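PDB 5ICQ: methylocystis parvus OBBP MbnE from Methylocystis parvus OBBP, which probably binds methanobactin, a copper-chelating peptide, in the periplasm as the solute-binding component of its uptake machinery. Local coordinates for residues D190-L193 with P194-A198; R377-S380 with E381-A385; D535-I538 with S539-L542; E548-V551 with T552-A556. One frame throughout, in Å; residues are numbered along the deposited sequence.

Along the chain the four contacts follow one another without overlap, each lying within or at the start of a helix. Interaction 1 caps helix 193-198 and interaction 2 caps helix 381-387, their centres about 29 Å apart; interactions 3 and 4 sit on the consecutive helices 532-543 and 547-563. Those two helices pack directly, the centres of interactions 3 and 4 lying about 10 Å apart, and interaction 2 touches interaction 4 at a centre distance of about 9 Å, so that three helices form one cluster. Interaction 1 only brushes this cluster, where the CD atom of Arg-191 comes up to the backbone O of Leu-542. Segments distant in sequence thus come together in a protein of the family 5 solute-binding class.

Interaction 1 (D190-L193 with P194-A198); sequences DREL and PLILA
Glu-192 and Ile-196 cross at an oblique angle on the first turn of helix 193-198, where a type I beta turn from Asp-190 to Leu-193 leads into the helix and is capped by an aspartate. The long glutamate chain stands out extended, and its OE2 lies 3.7 Å from CD1 of Ile-196, so the carboxylate end rests beside the isoleucine tip while OE1 takes a hydrogen bond from the backbone N of Asn-507. Ile-196 reaches this meeting because CG1 is turned opposite its own carbonyl carbon (chi1 -69°), which brings CG1 back over Glu-192 O at 3.6 Å. An alanine in place of Glu-192 would probably leave Asn-507 N without this acceptor and remove the chain that lies beside the end of Ile-196.

Leu-193 and Leu-197 meet more loosely, with CD1 of the first 4.2 Å from CG of the second; Ala-166 and Tyr-167 of helix 161-168 pack on this side. Pro-194 lays its ring carbon CD against CB of Leu-193 at 3.5 Å. Its nitrogen has no hydrogen to give, which costs nothing in the first turn, where N-H groups have no acceptor in a preceding helical turn.

The cap is made by Asp-190, whose OD1 accepts from Glu-192 N at 3.0 Å, met nearly end-on to the C-O bond, and more weakly from Leu-193 N. Beyond it the helical ladder begins: Ile-196 N donates to Glu-192 O, and Leu-197 N donates to Leu-193 O over 2.9 Å.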
loop_
_atom_site.group_PDB
_atom_site.type_symbol
_atom_site.label_atom_id
_atom_site.label_comp_id
_atom_site.label_asym_id
_atom_site.label_seq_id
_atom_site.Cartn_x
_atom_site.Cartn_y
_atom_site.Cartn_z
ATOM N N ASP A 190 6.396 -20.475 5.304
ATOM C CA ASP A 190 5.988 -19.096 5.017
ATOM C C ASP A 190 6.835 -18.175 5.890
ATOM O O ASP A 190 6.564 -18.017 7.083
ATOM C CB ASP A 190 4.491 -18.908 5.275
ATOM C CG ASP A 190 3.973 -17.523 4.856
ATOM O OD1 ASP A 190 4.741 -16.537 4.864
ATOM O OD2 ASP A 190 2.770 -17.423 4.528
ATOM N N ARG A 191 7.853 -17.553 5.293
ATOM C CA ARG A 191 8.783 -16.763 6.092
ATOM C C ARG A 191 8.180 -15.445 6.574
ATOM O O ARG A 191 8.738 -14.823 7.481
ATOM C CB ARG A 191 10.059 -16.523 5.286
ATOM C CG ARG A 191 10.797 -17.831 4.988
ATOM C CD ARG A 191 12.164 -17.611 4.378
ATOM N NE ARG A 191 13.012 -16.748 5.192
ATOM C CZ ARG A 191 13.642 -17.132 6.299
ATOM N NH1 ARG A 191 13.515 -18.375 6.756
ATOM N NH2 ARG A 191 14.396 -16.267 6.957
ATOM N N GLU A 192 7.062 -15.015 5.996
ATOM C CA GLU A 192 6.377 -13.806 6.431
ATOM C C GLU A 192 5.475 -14.051 7.641
ATOM O O GLU A 192 5.195 -13.113 8.397
ATOM C CB GLU A 192 5.563 -13.262 5.258
ATOM C CG GLU A 192 5.136 -11.819 5.357
ATOM C CD GLU A 192 4.249 -11.428 4.192
ATOM O OE1 GLU A 192 4.423 -11.991 3.087
ATOM O OE2 GLU A 192 3.372 -10.562 4.382
ATOM N N LEU A 193 5.052 -15.298 7.860
ATOM C CA LEU A 193 4.048 -15.573 8.887
ATOM C C LEU A 193 4.444 -15.125 10.295
ATOM O O LEU A 193 3.570 -14.590 10.998
ATOM C CB LEU A 193 3.686 -17.065 8.861
ATOM C CG LEU A 193 2.572 -17.525 9.803
ATOM C CD1 LEU A 193 1.329 -16.712 9.557
ATOM C CD2 LEU A 193 2.283 -19.010 9.584
ATOM N N PRO A 194 5.690 -15.288 10.767
ATOM C CA PRO A 194 6.014 -14.789 12.116
ATOM C C PRO A 194 5.835 -13.290 12.277
ATOM O O PRO A 194 5.452 -12.844 13.368
ATOM C CB PRO A 194 7.482 -15.195 12.300
ATOM C CG PRO A 194 7.651 -16.381 11.412
ATOM C CD PRO A 194 6.812 -16.065 10.205
ATOM N N LEU A 195 6.106 -12.501 11.230
ATOM C CA LEU A 195 5.921 -11.056 11.326
ATOM C C LEU A 195 4.444 -10.685 11.281
ATOM O O LEU A 195 4.023 -9.730 11.939
ATOM C CB LEU A 195 6.681 -10.329 10.208
ATOM C CG LEU A 195 8.205 -10.249 10.314
ATOM C CD1 LEU A 195 8.875 -11.541 9.860
ATOM C CD2 LEU A 195 8.726 -9.063 9.526
ATOM N N ILE A 196 3.650 -11.421 10.499
ATOM C CA ILE A 196 2.202 -11.223 10.500
ATOM C C ILE A 196 1.627 -11.508 11.885
ATOM O O ILE A 196 0.775 -10.762 12.387
ATOM C CB ILE A 196 1.550 -12.107 9.419
ATOM C CG1 ILE A 196 1.912 -11.599 8.023
ATOM C CG2 ILE A 196 0.029 -12.143 9.589
ATOM C CD1 ILE A 196 1.621 -12.592 6.933
ATOM N N LEU A 197 2.077 -12.589 12.526
ATOM C CA LEU A 197 1.628 -12.874 13.889
ATOM C C LEU A 197 2.075 -11.791 14.860
ATOM O O LEU A 197 1.352 -11.461 15.810
ATOM C CB LEU A 197 2.159 -14.238 14.346
ATOM C CG LEU A 197 1.636 -15.444 13.563
ATOM C CD1 LEU A 197 2.406 -16.711 13.935
ATOM C CD2 LEU A 197 0.153 -15.626 13.830
ATOM N N ALA A 198 3.264 -11.232 14.640
ATOM C CA ALA A 198 3.805 -10.216 15.531
ATOM C C ALA A 198 3.047 -8.895 15.465
ATOM O O ALA A 198 3.119 -8.111 16.417
ATOM C CB ALA A 198 5.280 -9.987 15.201
#

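Interaction 2 (R377-S380 with E381-A385); sequences RGAS and EKERA
Ala-379 and Arg-384 meet where the loop turns into helix 381-387. The guanidinium comes side-on to Ala-379 O, giving it both NE, at 3.0 Å, and NH2, at 3.1 Å. NH2 meets a lone pair of that oxygen in the carbonyl plane, whereas NE stands above that plane. The methyl CB of Ala-379 covers one face of the same guanidinium, and NH2 also forms a salt bridge with Glu-400, so the group is held from several directions.

Ser-380 follows as the N-cap. Its OG, placed between the backbone N and the carbonyl carbon (chi1 67°), accepts a straight bond from Glu-383 N over 3.0 Å. In return, Ser-380 N donates weakly to Glu-383 OE2 at 3.3 Å. The other carboxylate oxygen, OE1, pairs with Arg-559 of helix 547-563 in a salt bridge, which would help to fix the rotation of the glutamate. Lys-382 bends back over the serine, bringing NZ to 3.7 Å from Ser-380 CB. Ser-380 O then accepts from Arg-384 N, the first rung of the helix. Reciprocal bonds between Ser-380 and Glu-383 make this a capping box, the classic signature of a helix N-terminus.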
loop_
_atom_site.group_PDB
_atom_site.type_symbol
_atom_site.label_atom_id
_atom_site.label_comp_id
_atom_site.label_asym_id
_atom_site.label_seq_id
_atom_site.Cartn_x
_atom_site.Cartn_y
_atom_site.Cartn_z
ATOM N N ARG A 377 18.488 -0.075 -14.789
ATOM C CA ARG A 377 19.537 -0.897 -14.197
ATOM C C ARG A 377 19.679 -2.174 -15.011
ATOM O O ARG A 377 18.687 -2.876 -15.241
ATOM C CB ARG A 377 19.210 -1.246 -12.741
ATOM C CG ARG A 377 18.940 -0.041 -11.853
ATOM C CD ARG A 377 18.743 -0.449 -10.402
ATOM N NE ARG A 377 18.821 0.700 -9.505
ATOM C CZ ARG A 377 17.849 1.091 -8.687
ATOM N NH1 ARG A 377 16.698 0.420 -8.633
ATOM N NH2 ARG A 377 18.031 2.155 -7.912
ATOM N N GLY A 378 20.898 -2.475 -15.452
ATOM C CA GLY A 378 21.140 -3.751 -16.106
ATOM C C GLY A 378 21.008 -4.893 -15.110
ATOM O O GLY A 378 21.355 -4.762 -13.934
ATOM N N ALA A 379 20.475 -6.019 -15.580
ATOM C CA ALA A 379 20.326 -7.171 -14.705
ATOM C C ALA A 379 21.691 -7.640 -14.221
ATOM O O ALA A 379 22.646 -7.744 -14.995
ATOM C CB ALA A 379 19.608 -8.312 -15.431
ATOM N N SER A 380 21.780 -7.929 -12.931
ATOM C CA SER A 380 23.042 -8.408 -12.395
ATOM C C SER A 380 23.263 -9.873 -12.771
ATOM O O SER A 380 22.375 -10.551 -13.288
ATOM C CB SER A 380 23.066 -8.251 -10.884
ATOM O OG SER A 380 22.123 -9.129 -10.306
ATOM N N GLU A 381 24.470 -10.368 -12.493
ATOM C CA GLU A 381 24.733 -11.787 -12.714
ATOM C C GLU A 381 23.837 -12.655 -11.839
ATOM O O GLU A 381 23.387 -13.723 -12.272
ATOM C CB GLU A 381 26.213 -12.103 -12.467
ATOM C CG GLU A 381 27.115 -11.533 -13.547
ATOM C CD GLU A 381 26.614 -11.867 -14.947
ATOM O OE1 GLU A 381 26.557 -13.071 -15.286
ATOM O OE2 GLU A 381 26.262 -10.933 -15.704
ATOM N N LYS A 382 23.542 -12.200 -10.619
ATOM C CA LYS A 382 22.642 -12.953 -9.748
ATOM C C LYS A 382 21.214 -12.922 -10.281
ATOM O O LYS A 382 20.486 -13.913 -10.166
ATOM C CB LYS A 382 22.664 -12.403 -8.315
ATOM C CG LYS A 382 23.925 -12.604 -7.515
ATOM C CD LYS A 382 25.116 -11.993 -8.154
ATOM C CE LYS A 382 24.940 -10.555 -8.370
ATOM N NZ LYS A 382 25.865 -10.043 -9.362
ATOM N N GLU A 383 20.784 -11.782 -10.832
ATOM C CA GLU A 383 19.469 -11.729 -11.466
ATOM C C GLU A 383 19.398 -12.692 -12.640
ATOM O O GLU A 383 18.399 -13.400 -12.823
ATOM C CB GLU A 383 19.158 -10.316 -11.958
ATOM C CG GLU A 383 18.748 -9.326 -10.917
ATOM C CD GLU A 383 18.163 -8.089 -11.573
ATOM O OE1 GLU A 383 17.042 -8.198 -12.119
ATOM O OE2 GLU A 383 18.845 -7.040 -11.596
ATOM N N ARG A 384 20.442 -12.714 -13.464
ATOM C CA ARG A 384 20.431 -13.587 -14.633
ATOM C C ARG A 384 20.399 -15.052 -14.220
ATOM O O ARG A 384 19.748 -15.870 -14.876
ATOM C CB ARG A 384 21.636 -13.265 -15.525
ATOM C CG ARG A 384 21.519 -11.878 -16.198
ATOM C CD ARG A 384 22.833 -11.416 -16.861
ATOM N NE ARG A 384 22.880 -9.954 -16.981
ATOM C CZ ARG A 384 22.564 -9.264 -18.080
ATOM N NH1 ARG A 384 22.194 -9.892 -19.190
ATOM N NH2 ARG A 384 22.632 -7.930 -18.073
ATOM N N ALA A 385 21.039 -15.391 -13.103
ATOM C CA ALA A 385 20.970 -16.756 -12.608
ATOM C C ALA A 385 19.553 -17.108 -12.164
ATOM O O ALA A 385 19.085 -18.223 -12.421
ATOM C CB ALA A 385 21.969 -16.958 -11.466
#

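Interaction 3 (D535-I538 with S539-L542); sequences DGMI and SALL
Ser-539 bonds back to Asp-535 with two groups at once: its backbone N, at 3.0 Å, and its hydroxyl OG, at 3.1 Å, both donate to Asp-535 O. They arrive from opposite faces of the carbonyl plane, so the oxygen is gripped between them. The hydroxyl can do this because OG is turned opposite the carbonyl carbon of its own residue (chi1 -61°), which sets it beside the N-H and facing the preceding turn. An alanine here would probably cost Asp-535 O its second donor and take from Arg-510 the weak bond that its NH2 makes with the hydroxyl. The carboxylate of Asp-535 points elsewhere, its OD2 bonded to the hydroxyl of Ser-515.

The remaining polar contacts are the regular i to i+4 ladder of an alpha-helix, here the middle of helix 532-543. Ala-540 N donates to Gly-536 O, Leu-541 N to Met-537 O and Leu-542 N to Ile-538 O, the last two over 2.9 Å each.

Apolar contacts follow the same spacing or one residue less. Ile-538 and Leu-542 run next to each other in the same direction, with CG2 of the isoleucine 3.8 Å from CD1 of the leucine; both also rest on Arg-510 of helix 508-513. Met-537 is bent twice along its chain, and this brings its terminal CE round to Ala-540 CB at 3.9 Å. The same methionine packs on Ala-556 of helix 547-563 and on Leu-386 and Leu-387 of helix 381-387. The side chain of Leu-541 packs on Ala-553 and Tyr-557 of helix 547-563, and its CG sits against the backbone oxygen of Ile-538, 3.4 Å from that O atom.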
loop_
_atom_site.group_PDB
_atom_site.type_symbol
_atom_site.label_atom_id
_atom_site.label_comp_id
_atom_site.label_asym_id
_atom_site.label_seq_id
_atom_site.Cartn_x
_atom_site.Cartn_y
_atom_site.Cartn_z
ATOM N N ASP A 535 5.333 -16.913 -11.618
ATOM C CA ASP A 535 5.175 -17.746 -10.431
ATOM C C ASP A 535 6.529 -18.099 -9.828
ATOM O O ASP A 535 6.685 -18.123 -8.600
ATOM C CB ASP A 535 4.417 -19.032 -10.786
ATOM C CG ASP A 535 2.964 -18.780 -11.197
ATOM O OD1 ASP A 535 2.487 -17.633 -11.094
ATOM O OD2 ASP A 535 2.299 -19.746 -11.626
ATOM N N GLY A 536 7.512 -18.399 -10.684
ATOM C CA GLY A 536 8.837 -18.739 -10.188
ATOM C C GLY A 536 9.541 -17.570 -9.519
ATOM O O GLY A 536 10.228 -17.746 -8.511
ATOM N N MET A 537 9.394 -16.362 -10.070
ATOM C CA MET A 537 10.006 -15.213 -9.407
ATOM C C MET A 537 9.283 -14.822 -8.126
ATOM O O MET A 537 9.929 -14.339 -7.186
ATOM C CB MET A 537 10.112 -14.005 -10.345
ATOM C CG MET A 537 11.029 -14.235 -11.519
ATOM S SD MET A 537 12.734 -14.707 -11.047
ATOM C CE MET A 537 13.184 -13.749 -9.594
ATOM N N ILE A 538 7.965 -15.011 -8.056
ATOM C CA ILE A 538 7.279 -14.800 -6.785
ATOM C C ILE A 538 7.817 -15.773 -5.739
ATOM O O ILE A 538 8.116 -15.389 -4.603
ATOM C CB ILE A 538 5.756 -14.935 -6.964
ATOM C CG1 ILE A 538 5.225 -13.765 -7.796
ATOM C CG2 ILE A 538 5.057 -14.978 -5.600
ATOM C CD1 ILE A 538 3.765 -13.897 -8.178
ATOM N N SER A 539 7.972 -17.044 -6.118
ATOM C CA SER A 539 8.562 -18.003 -5.188
ATOM C C SER A 539 9.951 -17.560 -4.756
ATOM O O SER A 539 10.318 -17.701 -3.584
ATOM C CB SER A 539 8.623 -19.396 -5.817
ATOM O OG SER A 539 7.323 -19.853 -6.138
ATOM N N ALA A 540 10.731 -16.991 -5.681
ATOM C CA ALA A 540 12.099 -16.609 -5.349
ATOM C C ALA A 540 12.135 -15.408 -4.410
ATOM O O ALA A 540 12.964 -15.356 -3.494
ATOM C CB ALA A 540 12.893 -16.305 -6.621
ATOM N N LEU A 541 11.259 -14.423 -4.621
ATOM C CA LEU A 541 11.260 -13.299 -3.689
ATOM C C LEU A 541 10.670 -13.698 -2.342
ATOM O O LEU A 541 11.028 -13.111 -1.320
ATOM C CB LEU A 541 10.516 -12.092 -4.281
ATOM C CG LEU A 541 8.990 -12.114 -4.378
ATOM C CD1 LEU A 541 8.344 -11.571 -3.098
ATOM C CD2 LEU A 541 8.538 -11.295 -5.599
ATOM N N LEU A 542 9.781 -14.697 -2.314
ATOM C CA LEU A 542 9.213 -15.128 -1.034
ATOM C C LEU A 542 10.190 -15.955 -0.207
ATOM O O LEU A 542 10.065 -16.005 1.021
ATOM C CB LEU A 542 7.937 -15.937 -1.261
ATOM C CG LEU A 542 6.753 -15.101 -1.741
ATOM C CD1 LEU A 542 5.563 -15.999 -1.999
ATOM C CD2 LEU A 542 6.415 -14.016 -0.719
#

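Interaction 4 (E548-V551 with T552-A556); sequences EDFV and TAVRA
The Phe-550 ring carries the methyl CG2 of Val-554 over one face, 3.9 Å from the ring centroid and 16° off its normal, a CH-pi contact displaced toward the rim at CE1 and CZ. The ring also stacks with His-41. CG2 reaches it because it lies opposite the carbonyl carbon of Val-554 and points back along helix 547-563, while the phenylalanine leans forward with CG anti to its backbone N (chi1 -178°).

The second flat group, the guanidinium of Arg-555, has CG1 of Val-551 over one face, 3.6 Å from NE. The two side chains run alongside each other in the same direction, and the extended arginine sends NE on to Glu-371 O, a hydrogen bond that would hold the guanidinium in place.

On another side of the helix Thr-552 folds its hydroxyl back onto the backbone. OG1 and N both donate to Glu-548 O, at 2.9 and 3.1 Å, from opposite faces of the carbonyl plane. A water completes the group, donating to Thr-552 OG1 and, over 2.6 Å, to Asp-549 OD1.

With its proton given to Glu-548 O, the threonine hydroxyl accepts from the water by its oxygen; its polar needs are met locally, while the phenylalanine and valine contacts rest mainly on dispersion.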
loop_
_atom_site.group_PDB
_atom_site.type_symbol
_atom_site.label_atom_id
_atom_site.label_comp_id
_atom_site.label_asym_id
_atom_site.label_seq_id
_atom_site.Cartn_x
_atom_site.Cartn_y
_atom_site.Cartn_z
ATOM N N GLU A 548 19.947 -8.473 0.350
ATOM C CA GLU A 548 20.533 -8.382 -0.983
ATOM C C GLU A 548 19.885 -9.374 -1.939
ATOM O O GLU A 548 19.592 -9.034 -3.096
ATOM C CB GLU A 548 22.044 -8.612 -0.901
ATOM C CG GLU A 548 22.735 -8.699 -2.248
ATOM C CD GLU A 548 24.252 -8.690 -2.134
ATOM O OE1 GLU A 548 24.777 -8.282 -1.073
ATOM O OE2 GLU A 548 24.916 -9.091 -3.112
ATOM N N ASP A 549 19.649 -10.604 -1.482
ATOM C CA ASP A 549 18.976 -11.576 -2.337
ATOM C C ASP A 549 17.525 -11.192 -2.587
ATOM O O ASP A 549 16.986 -11.491 -3.657
ATOM C CB ASP A 549 19.059 -12.968 -1.718
ATOM C CG ASP A 549 20.474 -13.535 -1.762
ATOM O OD1 ASP A 549 21.353 -12.882 -2.362
ATOM O OD2 ASP A 549 20.699 -14.631 -1.204
ATOM N N PHE A 550 16.879 -10.546 -1.611
ATOM C CA PHE A 550 15.511 -10.068 -1.812
ATOM C C PHE A 550 15.453 -8.995 -2.891
ATOM O O PHE A 550 14.613 -9.058 -3.794
ATOM C CB PHE A 550 14.942 -9.531 -0.500
ATOM C CG PHE A 550 13.505 -9.065 -0.602
ATOM C CD1 PHE A 550 12.489 -9.965 -0.891
ATOM C CD2 PHE A 550 13.177 -7.739 -0.384
ATOM C CE1 PHE A 550 11.157 -9.544 -0.962
ATOM C CE2 PHE A 550 11.850 -7.309 -0.448
ATOM C CZ PHE A 550 10.846 -8.218 -0.748
ATOM N N VAL A 551 16.344 -8.003 -2.820
ATOM C CA VAL A 551 16.366 -6.959 -3.842
ATOM C C VAL A 551 16.605 -7.570 -5.218
ATOM O O VAL A 551 15.926 -7.224 -6.195
ATOM C CB VAL A 551 17.423 -5.894 -3.493
ATOM C CG1 VAL A 551 17.625 -4.927 -4.652
ATOM C CG2 VAL A 551 16.998 -5.140 -2.242
ATOM N N THR A 552 17.560 -8.502 -5.309
ATOM C CA THR A 552 17.822 -9.204 -6.564
ATOM C C THR A 552 16.548 -9.822 -7.128
ATOM O O THR A 552 16.220 -9.643 -8.310
ATOM C CB THR A 552 18.887 -10.287 -6.330
ATOM O OG1 THR A 552 20.102 -9.666 -5.900
ATOM C CG2 THR A 552 19.166 -11.063 -7.605
ATOM N N ALA A 553 15.816 -10.556 -6.288
ATOM C CA ALA A 553 14.628 -11.257 -6.762
ATOM C C ALA A 553 13.532 -10.287 -7.189
ATOM O O ALA A 553 12.831 -10.538 -8.176
ATOM C CB ALA A 553 14.110 -12.207 -5.676
ATOM N N VAL A 554 13.343 -9.191 -6.454
ATOM C CA VAL A 554 12.269 -8.263 -6.817
ATOM C C VAL A 554 12.599 -7.548 -8.122
ATOM O O VAL A 554 11.716 -7.321 -8.957
ATOM C CB VAL A 554 12.003 -7.259 -5.675
ATOM C CG1 VAL A 554 10.927 -6.263 -6.085
ATOM C CG2 VAL A 554 11.563 -8.005 -4.430
ATOM N N ARG A 555 13.860 -7.156 -8.310
ATOM C CA ARG A 555 14.254 -6.563 -9.588
ATOM C C ARG A 555 14.001 -7.525 -10.746
ATOM O O ARG A 555 13.455 -7.133 -11.781
ATOM C CB ARG A 555 15.729 -6.150 -9.561
ATOM C CG ARG A 555 15.997 -4.899 -8.755
ATOM C CD ARG A 555 17.476 -4.579 -8.731
ATOM N NE ARG A 555 17.751 -3.430 -7.876
ATOM C CZ ARG A 555 18.965 -2.921 -7.676
ATOM N NH1 ARG A 555 20.021 -3.464 -8.268
ATOM N NH2 ARG A 555 19.125 -1.876 -6.870
ATOM N N ALA A 556 14.392 -8.791 -10.592
ATOM C CA ALA A 556 14.118 -9.765 -11.652
ATOM C C ALA A 556 12.619 -9.944 -11.857
ATOM O O ALA A 556 12.143 -10.063 -12.992
ATOM C CB ALA A 556 14.774 -11.108 -11.325
HETATM O O HOH W 1 21.605 -11.782 -4.753
#